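Local coordinates for sensor protein (Thermotoga maritima, PDB 3A0S) that forms the PAS domain of a sensor histidine kinase that probably transfers a phosphoryl group from ATP to a protein histidine in two-component signalling, at residues E2-T7 against E22-L27; G12-W17 against K38-F43; S48-V53 against V90-D95. One frame throughout, in Å; residues are numbered along the deposited sequence. Where two conformers were deposited one is given.

Contact 1 of 3, residues E2-T7 against E22-L27; sequences ETAIIT and EQLFGL
In this PAS fold, the short helix 19-25 that follows the first beta hairpin rests on the inner face of strand 4-9, with Leu24 and Phe25 meeting Ala4 and Ile6. Ala4 and Ile6 are alternate residues of the strand and point their side chains toward the helix, whereas Ile5 between them points away. Each makes one close contact. Ala4 CB lies 4.0 Å from Leu24 CD2, and Ile6 CD1 reaches Phe25 CE2 at 4.0 Å. The Ile6 and Phe25 side chains cross at about a right angle, and the methyl approaches the ring obliquely. The longer branch of Ile6 lies beside its own backbone N (chi1 -57°) and extends from there, which brings CD1 to the ring. Leu24 CD2 also lies over one face of the Phe25 ring, 3.6 Å above its plane and offset toward the rim, so a single methyl meets both the strand and the aromatic group. The rings of Phe43 and Phe67 pack edge-to-face with Phe25. A diethylene glycol, probably from the crystallisation liquor, lies close to Phe25 and may mark a pocket.

The helix ends at Phe25, and Gly26, the first residue beyond it, takes a positive phi while its N still bonds to Glu22 O at 2.8 Å. At the start of the strand, Thr3 and Ala4 together face Ile94 in a G1 beta bulge; the Asn18 side chain bonds to Thr3 O and Ile5 N, and Lys20 NZ of the helix to Glu2 O. Between the two segments the contact is apolar: three methyls (Ala4 CB, Ile6 CD1, Leu24 CD2) and one ring meet by van der Waals contact, so shape and burial, not directed bonds, set their fit.

Contact 2 of 3, residues G12-W17 against K38-F43; sequences GRITEW and KDLPDF
Trp17, Leu40 and Phe43 bury the most surface where strand 14-17, at one edge of the PAS sheet, faces the loop that leads into helix 44-56. Trp17 meets Phe43 in an offset edge-to-face pair. The six-membered ring of the indole turns its edge to the phenyl face, with centroids 5.9 Å apart and planes at 64°. The closest atoms are Trp17 CH2 and Phe43 CZ, 4.0 Å apart. With chi1 at -177°, the indole of Trp17 lies beside the carbonyl carbon and extends toward Phe43, and its NE1 is satisfied by Leu27 O. Leu40 makes the second apolar contact: its CD1 and Ile14 CD1 meet tip to tip at 4.0 Å, and Val32 of helix 29-32 touches both residues as well as Trp17.

The end of the loop is a type II beta turn from Leu40 to Phe43, closed by Phe43 N to Leu40 O at 2.9 Å. Leu40 and Phe43, the first and last residues of the turn, both point their CB toward the strand. Nearer the start of each segment the link becomes polar, and a single water bridges the two backbones: it donates to Gly12 O at 2.9 Å and accepts from Lys38 N at 2.8 Å.

Contact 3 of 3, residues S48-V53 against V90-D95; sequences SVAESV and VIITID
Apolar packing dominates the meeting of helix 48-53 with strand 90-95, where Ala50 and Val53 of the helix face Val90 and Ile92 in the core of the PAS domain. Ala50 and Val90 carry most of the contact: Ala50 CB lies 4.2 Å from Val90 CG1 and 4.1 Å from Ile92 CD1. Val53, one turn further on, adds a looser contact, CG1 to Val90 CG1 at 4.4 Å. Ile92 does not aim its CB at the helix, but its longer branch, held beside the backbone N (chi1 -52°), brings the terminal methyl to Ala50.

A second kind of contact involves the helix backbone, for Val90 CG2 packs against the carbonyl Ala50 O at 3.7 Å. No hydrogen bond joins the segments; the helix bonds within itself, as from Val53 N to Val49 O at 2.9 Å, and the strand to 4-9 and 70-80.

The segment axes approach to 9.3 Å, with directions 135° apart; the touching strand residues are Val90 and Ile92, at its start. Strand 87-95 is the middle strand of the sheet. The same helix face reaches both its neighbours, Ala50 touching Leu8, and Val53 touching Phe76 and Pro78.

In the fold
All three contacts lie on the inner face of one antiparallel sheet, which runs 14-17, 4-9, 87-95, 70-80, 60-67. Contact 3 is the most central and fully buried, and contact 2 is also buried although its strand is at the edge; contact 1 is only partly so. Contacts 1 and 2 alternate along the chain and share an aromatic cluster, with Ile6 also packing on Trp17, while Thr7 pairs with Thr15 and Glu16 in the sheet. Contacts 1 and 3 are joined through backbone pairing of Ile6 with Ile92. Side-chain packing is apolar in each, though contact 3 also sets a methyl against a helix carbonyl; contact 2 alone adds a ring pair and a bridging water, and a long, weak Lys38-Glu51 ion pair joins it to contact 3.

Contact 1 of 3, residues E2-T7 against E22-L27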
loop_
_atom_site.group_PDB
_atom_site.type_symbol
_atom_site.label_atom_id
_atom_site.label_comp_id
_atom_site.label_asym_id
_atom_site.label_seq_id
_atom_site.Cartn_x
_atom_site.Cartn_y
_atom_site.Cartn_z
ATOM N N GLU A 2 -6.259 13.147 1.673
ATOM C CA GLU A 2 -6.787 12.017 0.925
ATOM C C GLU A 2 -5.826 11.573 -0.176
ATOM O O GLU A 2 -4.951 12.339 -0.622
ATOM C CB GLU A 2 -8.125 12.402 0.281
ATOM C CG GLU A 2 -7.981 13.592 -0.668
ATOM C CD GLU A 2 -9.245 13.880 -1.434
ATOM O OE1 GLU A 2 -10.312 13.774 -0.822
ATOM O OE2 GLU A 2 -9.198 14.199 -2.649
ATOM N N THR A 3 -5.976 10.313 -0.570
ATOM C CA THR A 3 -5.286 9.749 -1.723
ATOM C C THR A 3 -3.782 9.643 -1.492
ATOM O O THR A 3 -3.024 9.979 -2.403
ATOM C CB THR A 3 -5.592 10.544 -3.013
ATOM O OG1 THR A 3 -6.983 10.915 -3.041
ATOM C CG2 THR A 3 -5.306 9.699 -4.239
ATOM N N ALA A 4 -3.341 9.177 -0.316
ATOM C CA ALA A 4 -1.955 8.682 -0.198
ATOM C C ALA A 4 -1.955 7.308 -0.851
ATOM O O ALA A 4 -2.784 6.449 -0.507
ATOM C CB ALA A 4 -1.571 8.587 1.243
ATOM N N ILE A 5 -1.078 7.096 -1.817
ATOM C CA ILE A 5 -1.074 5.850 -2.585
ATOM C C ILE A 5 0.291 5.193 -2.424
ATOM O O ILE A 5 1.337 5.830 -2.679
ATOM C CB ILE A 5 -1.313 6.087 -4.072
ATOM C CG1 ILE A 5 -2.745 6.576 -4.247
ATOM C CG2 ILE A 5 -1.052 4.814 -4.909
ATOM C CD1 ILE A 5 -3.113 7.133 -5.657
ATOM N N ILE A 6 0.267 3.908 -2.046
ATOM C CA ILE A 6 1.432 3.057 -2.053
ATOM C C ILE A 6 1.048 1.850 -2.900
ATOM O O ILE A 6 0.046 1.174 -2.615
ATOM C CB ILE A 6 1.707 2.578 -0.634
ATOM C CG1 ILE A 6 1.909 3.746 0.354
ATOM C CG2 ILE A 6 2.953 1.646 -0.611
ATOM C CD1 ILE A 6 1.989 3.315 1.830
ATOM N N THR A 7 1.803 1.597 -3.965
ATOM C CA THR A 7 1.530 0.415 -4.776
ATOM C C THR A 7 2.658 -0.580 -4.569
ATOM O O THR A 7 3.852 -0.172 -4.527
ATOM C CB THR A 7 1.478 0.772 -6.273
ATOM O OG1 THR A 7 0.477 1.762 -6.440
ATOM C CG2 THR A 7 1.086 -0.436 -7.129
ATOM N N GLU A 22 4.156 10.888 0.587
ATOM C CA GLU A 22 5.328 11.654 1.088
ATOM C C GLU A 22 4.926 12.599 2.212
ATOM O O GLU A 22 5.602 12.668 3.247
ATOM C CB GLU A 22 6.014 12.433 -0.030
ATOM C CG GLU A 22 6.688 11.557 -1.073
ATOM C CD GLU A 22 7.385 12.349 -2.164
ATOM O OE1 GLU A 22 7.083 13.557 -2.279
ATOM O OE2 GLU A 22 8.214 11.782 -2.915
ATOM N N GLN A 23 3.838 13.319 2.009
ATOM C CA GLN A 23 3.347 14.290 2.986
ATOM C C GLN A 23 2.820 13.630 4.255
ATOM O O GLN A 23 3.069 14.129 5.366
ATOM C CB GLN A 23 2.278 15.197 2.352
ATOM C CG GLN A 23 2.839 16.088 1.248
ATOM C CD GLN A 23 1.760 16.756 0.398
ATOM O OE1 GLN A 23 2.070 17.499 -0.543
ATOM N NE2 GLN A 23 0.490 16.523 0.736
ATOM N N LEU A 24 2.158 12.492 4.107
ATOM C CA LEU A 24 1.527 11.810 5.211
ATOM C C LEU A 24 2.580 11.113 6.053
ATOM O O LEU A 24 2.545 11.147 7.303
ATOM C CB LEU A 24 0.510 10.785 4.707
ATOM C CG LEU A 24 -0.230 10.031 5.807
ATOM C CD1 LEU A 24 -0.929 10.973 6.791
ATOM C CD2 LEU A 24 -1.205 9.033 5.199
ATOM N N PHE A 25 3.537 10.474 5.382
ATOM C CA PHE A 25 4.483 9.604 6.103
ATOM C C PHE A 25 5.887 10.181 6.298
ATOM O O PHE A 25 6.681 9.647 7.080
ATOM C CB PHE A 25 4.551 8.263 5.390
ATOM C CG PHE A 25 3.264 7.508 5.410
ATOM C CD1 PHE A 25 2.680 7.135 6.627
ATOM C CD2 PHE A 25 2.659 7.133 4.230
ATOM C CE1 PHE A 25 1.508 6.410 6.654
ATOM C CE2 PHE A 25 1.471 6.425 4.263
ATOM C CZ PHE A 25 0.891 6.070 5.474
ATOM N N GLY A 26 6.201 11.256 5.587
ATOM C CA GLY A 26 7.485 11.956 5.727
ATOM C C GLY A 26 8.672 11.264 5.101
ATOM O O GLY A 26 9.838 11.518 5.488
ATOM N N LEU A 27 8.389 10.364 4.152
ATOM C CA LEU A 27 9.420 9.636 3.403
ATOM C C LEU A 27 9.295 10.013 1.926
ATOM O O LEU A 27 8.170 10.029 1.373
ATOM C CB LEU A 27 9.266 8.106 3.576
ATOM C CG LEU A 27 9.307 7.492 4.994
ATOM C CD1 LEU A 27 9.008 6.004 4.958
ATOM C CD2 LEU A 27 10.648 7.758 5.708
#

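Contact 2 of 3, residues G12-W17 against K38-F43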
loop_
_atom_site.group_PDB
_atom_site.type_symbol
_atom_site.label_atom_id
_atom_site.label_comp_id
_atom_site.label_asym_id
_atom_site.label_seq_id
_atom_site.Cartn_x
_atom_site.Cartn_y
_atom_site.Cartn_z
ATOM N N GLY A 12 5.949 -7.668 -3.003
ATOM C CA GLY A 12 5.869 -6.780 -1.852
ATOM C C GLY A 12 6.693 -5.516 -1.968
ATOM O O GLY A 12 6.838 -4.793 -0.964
ATOM N N ARG A 13 7.255 -5.237 -3.140
ATOM C CA ARG A 13 8.115 -4.067 -3.357
ATOM C C ARG A 13 7.331 -2.840 -3.728
ATOM O O ARG A 13 6.405 -2.887 -4.534
ATOM C CB ARG A 13 9.115 -4.330 -4.481
ATOM C CG ARG A 13 9.903 -5.564 -4.167
ATOM C CD ARG A 13 11.182 -5.628 -4.858
ATOM N NE ARG A 13 11.893 -6.814 -4.349
ATOM C CZ ARG A 13 12.746 -6.851 -3.331
ATOM N NH1 ARG A 13 13.075 -5.750 -2.633
ATOM N NH2 ARG A 13 13.314 -8.019 -3.012
ATOM N N ILE A 14 7.798 -1.714 -3.213
ATOM C CA ILE A 14 7.107 -0.464 -3.467
ATOM C C ILE A 14 7.416 -0.021 -4.899
ATOM O O ILE A 14 8.570 0.273 -5.273
ATOM C CB ILE A 14 7.516 0.634 -2.450
ATOM C CG1 ILE A 14 7.026 0.275 -1.069
ATOM C CG2 ILE A 14 6.951 1.996 -2.844
ATOM C CD1 ILE A 14 7.790 1.043 0.021
ATOM N N THR A 15 6.357 0.080 -5.710
ATOM C CA THR A 15 6.519 0.518 -7.092
ATOM C C THR A 15 5.922 1.878 -7.335
ATOM O O THR A 15 6.246 2.512 -8.350
ATOM C CB THR A 15 5.917 -0.468 -8.095
ATOM O OG1 THR A 15 4.514 -0.575 -7.822
ATOM C CG2 THR A 15 6.594 -1.827 -7.973
ATOM N N GLU A 16 5.055 2.343 -6.435
ATOM C CA GLU A 16 4.506 3.713 -6.483
ATOM C C GLU A 16 4.413 4.275 -5.065
ATOM O O GLU A 16 4.093 3.530 -4.150
ATOM C CB GLU A 16 3.114 3.759 -7.188
ATOM C CG GLU A 16 3.087 3.199 -8.638
ATOM C CD GLU A 16 1.734 3.320 -9.348
ATOM O OE1 GLU A 16 0.656 3.071 -8.757
ATOM O OE2 GLU A 16 1.787 3.682 -10.539
ATOM N N TRP A 17 4.672 5.573 -4.913
ATOM C CA TRP A 17 4.604 6.244 -3.625
ATOM C C TRP A 17 4.410 7.704 -3.952
ATOM O O TRP A 17 5.341 8.401 -4.326
ATOM C CB TRP A 17 5.904 6.018 -2.869
ATOM C CG TRP A 17 5.998 6.586 -1.475
ATOM C CD1 TRP A 17 6.334 7.878 -1.132
ATOM C CD2 TRP A 17 5.842 5.870 -0.240
ATOM N NE1 TRP A 17 6.383 8.003 0.240
ATOM C CE2 TRP A 17 6.083 6.783 0.811
ATOM C CE3 TRP A 17 5.534 4.539 0.077
ATOM C CZ2 TRP A 17 6.019 6.399 2.168
ATOM C CZ3 TRP A 17 5.508 4.151 1.424
ATOM C CH2 TRP A 17 5.723 5.085 2.448
ATOM N N LYS A 38 7.114 -4.135 3.966
ATOM C CA LYS A 38 7.108 -4.764 5.275
ATOM C C LYS A 38 8.424 -4.531 6.010
ATOM O O LYS A 38 8.492 -4.778 7.231
ATOM C CB LYS A 38 6.773 -6.259 5.174
ATOM C CG LYS A 38 7.742 -7.102 4.410
ATOM C CD LYS A 38 7.362 -8.600 4.418
ATOM C CE LYS A 38 8.304 -9.394 3.516
ATOM N NZ LYS A 38 7.916 -10.832 3.322
ATOM N N ASP A 39 9.465 -4.082 5.291
ATOM C CA ASP A 39 10.758 -3.764 5.945
ATOM C C ASP A 39 10.741 -2.412 6.611
ATOM O O ASP A 39 11.648 -2.082 7.379
ATOM C CB ASP A 39 11.937 -3.781 4.967
ATOM C CG ASP A 39 12.369 -5.165 4.553
ATOM O OD1 ASP A 39 12.083 -6.165 5.245
ATOM O OD2 ASP A 39 13.049 -5.256 3.500
ATOM N N LEU A 40 9.723 -1.617 6.368
ATOM C CA LEU A 40 9.654 -0.282 6.951
ATOM C C LEU A 40 8.943 -0.381 8.287
ATOM O O LEU A 40 7.789 -0.851 8.327
ATOM C CB LEU A 40 8.924 0.713 6.019
ATOM C CG LEU A 40 9.483 0.857 4.594
ATOM C CD1 LEU A 40 8.759 1.979 3.837
ATOM C CD2 LEU A 40 11.008 1.096 4.596
ATOM N N PRO A 41 9.636 0.039 9.381
ATOM C CA PRO A 41 9.041 0.098 10.708
ATOM C C PRO A 41 7.762 0.892 10.614
ATOM O O PRO A 41 7.738 2.006 10.066
ATOM C CB PRO A 41 10.084 0.860 11.532
ATOM C CG PRO A 41 11.372 0.544 10.870
ATOM C CD PRO A 41 11.031 0.527 9.398
ATOM N N ASP A 42 6.707 0.272 11.099
ATOM C CA ASP A 42 5.383 0.912 11.207
ATOM C C ASP A 42 4.470 0.429 10.100
ATOM O O ASP A 42 3.258 0.635 10.181
ATOM C CB ASP A 42 5.427 2.470 11.136
ATOM C CG ASP A 42 6.069 3.140 12.363
ATOM O OD1 ASP A 42 6.199 2.524 13.435
ATOM O OD2 ASP A 42 6.394 4.349 12.232
ATOM N N PHE A 43 5.048 -0.129 9.026
ATOM C CA PHE A 43 4.249 -0.611 7.880
ATOM C C PHE A 43 4.166 -2.114 7.804
ATOM O O PHE A 43 3.596 -2.647 6.864
ATOM C CB PHE A 43 4.797 -0.089 6.538
ATOM C CG PHE A 43 4.653 1.379 6.379
ATOM C CD1 PHE A 43 3.495 1.926 5.840
ATOM C CD2 PHE A 43 5.669 2.224 6.799
ATOM C CE1 PHE A 43 3.369 3.292 5.698
ATOM C CE2 PHE A 43 5.559 3.602 6.664
ATOM C CZ PHE A 43 4.391 4.133 6.116
HETATM O O HOH W 1 6.304 -5.739 1.758
#

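Contact 3 of 3, residues S48-V53 against V90-D95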
loop_
_atom_site.group_PDB
_atom_site.type_symbol
_atom_site.label_atom_id
_atom_site.label_comp_id
_atom_site.label_asym_id
_atom_site.label_seq_id
_atom_site.Cartn_x
_atom_site.Cartn_y
_atom_site.Cartn_z
ATOM N N SER A 48 1.534 -6.908 5.793
ATOM C CA SER A 48 0.936 -8.226 6.005
ATOM C C SER A 48 -0.498 -8.329 5.472
ATOM O O SER A 48 -0.827 -9.320 4.813
ATOM C CB SER A 48 0.981 -8.584 7.500
ATOM O OG SER A 48 0.656 -9.941 7.723
ATOM N N VAL A 49 -1.328 -7.298 5.690
ATOM C CA VAL A 49 -2.682 -7.289 5.138
ATOM C C VAL A 49 -2.631 -7.320 3.592
ATOM O O VAL A 49 -3.406 -8.028 2.947
ATOM C CB VAL A 49 -3.513 -6.071 5.619
ATOM C CG1 VAL A 49 -4.869 -6.013 4.916
ATOM C CG2 VAL A 49 -3.715 -6.139 7.141
ATOM N N ALA A 50 -1.694 -6.577 2.997
ATOM C CA ALA A 50 -1.583 -6.562 1.528
ATOM C C ALA A 50 -1.249 -7.962 1.011
ATOM O O ALA A 50 -1.751 -8.380 -0.029
ATOM C CB ALA A 50 -0.504 -5.540 1.091
ATOM N N GLU A 51 -0.392 -8.687 1.734
ATOM C CA GLU A 51 -0.041 -10.078 1.360
ATOM C C GLU A 51 -1.275 -10.953 1.364
ATOM O O GLU A 51 -1.489 -11.753 0.460
ATOM C CB GLU A 51 0.981 -10.688 2.337
ATOM C CG GLU A 51 2.352 -10.047 2.312
ATOM C CD GLU A 51 3.406 -10.760 3.189
ATOM O OE1 GLU A 51 3.056 -11.384 4.195
ATOM O OE2 GLU A 51 4.609 -10.667 2.851
ATOM N N SER A 52 -2.070 -10.830 2.418
ATOM C CA SER A 52 -3.302 -11.593 2.521
ATOM C C SER A 52 -4.308 -11.272 1.409
ATOM O O SER A 52 -4.921 -12.175 0.823
ATOM C CB SER A 52 -3.930 -11.382 3.902
ATOM O OG SER A 52 -5.054 -12.210 4.064
ATOM N N VAL A 53 -4.462 -9.983 1.100
ATOM C CA VAL A 53 -5.314 -9.527 0.006
ATOM C C VAL A 53 -4.860 -10.101 -1.342
ATOM O O VAL A 53 -5.669 -10.551 -2.150
ATOM C CB VAL A 53 -5.299 -7.969 -0.044
ATOM C CG1 VAL A 53 -5.856 -7.453 -1.366
ATOM C CG2 VAL A 53 -6.044 -7.404 1.171
ATOM N N VAL A 90 -0.631 -5.041 -5.433
ATOM C CA VAL A 90 -1.738 -4.504 -4.630
ATOM C C VAL A 90 -1.545 -2.981 -4.519
ATOM O O VAL A 90 -0.455 -2.524 -4.165
ATOM C CB VAL A 90 -1.731 -5.141 -3.226
ATOM C CG1 VAL A 90 -2.773 -4.463 -2.325
ATOM C CG2 VAL A 90 -1.972 -6.663 -3.284
ATOM N N ILE A 91 -2.597 -2.229 -4.815
ATOM C CA ILE A 91 -2.635 -0.777 -4.624
ATOM C C ILE A 91 -3.260 -0.502 -3.254
ATOM O O ILE A 91 -4.315 -1.042 -2.892
ATOM C CB ILE A 91 -3.456 -0.085 -5.716
ATOM C CG1 ILE A 91 -2.874 -0.388 -7.098
ATOM C CG2 ILE A 91 -3.469 1.432 -5.451
ATOM C CD1 ILE A 91 -3.902 -0.295 -8.246
ATOM N N ILE A 92 -2.551 0.301 -2.458
ATOM C CA ILE A 92 -3.012 0.696 -1.138
ATOM C C ILE A 92 -3.327 2.199 -1.164
ATOM O O ILE A 92 -2.485 3.015 -1.536
ATOM C CB ILE A 92 -1.942 0.366 -0.083
ATOM C CG1 ILE A 92 -1.522 -1.106 -0.212
ATOM C CG2 ILE A 92 -2.471 0.686 1.319
ATOM C CD1 ILE A 92 -0.309 -1.425 0.698
ATOM N N THR A 93 -4.559 2.540 -0.793
ATOM C CA THR A 93 -5.021 3.934 -0.817
ATOM C C THR A 93 -5.457 4.292 0.589
ATOM O O THR A 93 -6.325 3.606 1.145
ATOM C CB THR A 93 -6.238 4.115 -1.789
ATOM O OG1 THR A 93 -5.882 3.574 -3.054
ATOM C CG2 THR A 93 -6.571 5.623 -1.980
ATOM N N ILE A 94 -4.888 5.373 1.117
ATOM C CA ILE A 94 -5.100 5.793 2.514
ATOM C C ILE A 94 -5.754 7.167 2.510
ATOM O O ILE A 94 -5.242 8.118 1.889
ATOM C CB ILE A 94 -3.769 5.835 3.308
ATOM C CG1 ILE A 94 -3.142 4.444 3.256
ATOM C CG2 ILE A 94 -4.033 6.267 4.762
ATOM C CD1 ILE A 94 -1.793 4.339 3.844
ATOM N N ASP A 95 -6.883 7.262 3.200
ATOM C CA ASP A 95 -7.653 8.514 3.266
ATOM C C ASP A 95 -8.051 8.823 4.692
ATOM O O ASP A 95 -8.322 7.904 5.448
ATOM C CB ASP A 95 -8.984 8.407 2.503
ATOM C CG ASP A 95 -8.813 7.968 1.061
ATOM O OD1 ASP A 95 -8.015 8.611 0.353
ATOM O OD2 ASP A 95 -9.471 7.001 0.657
#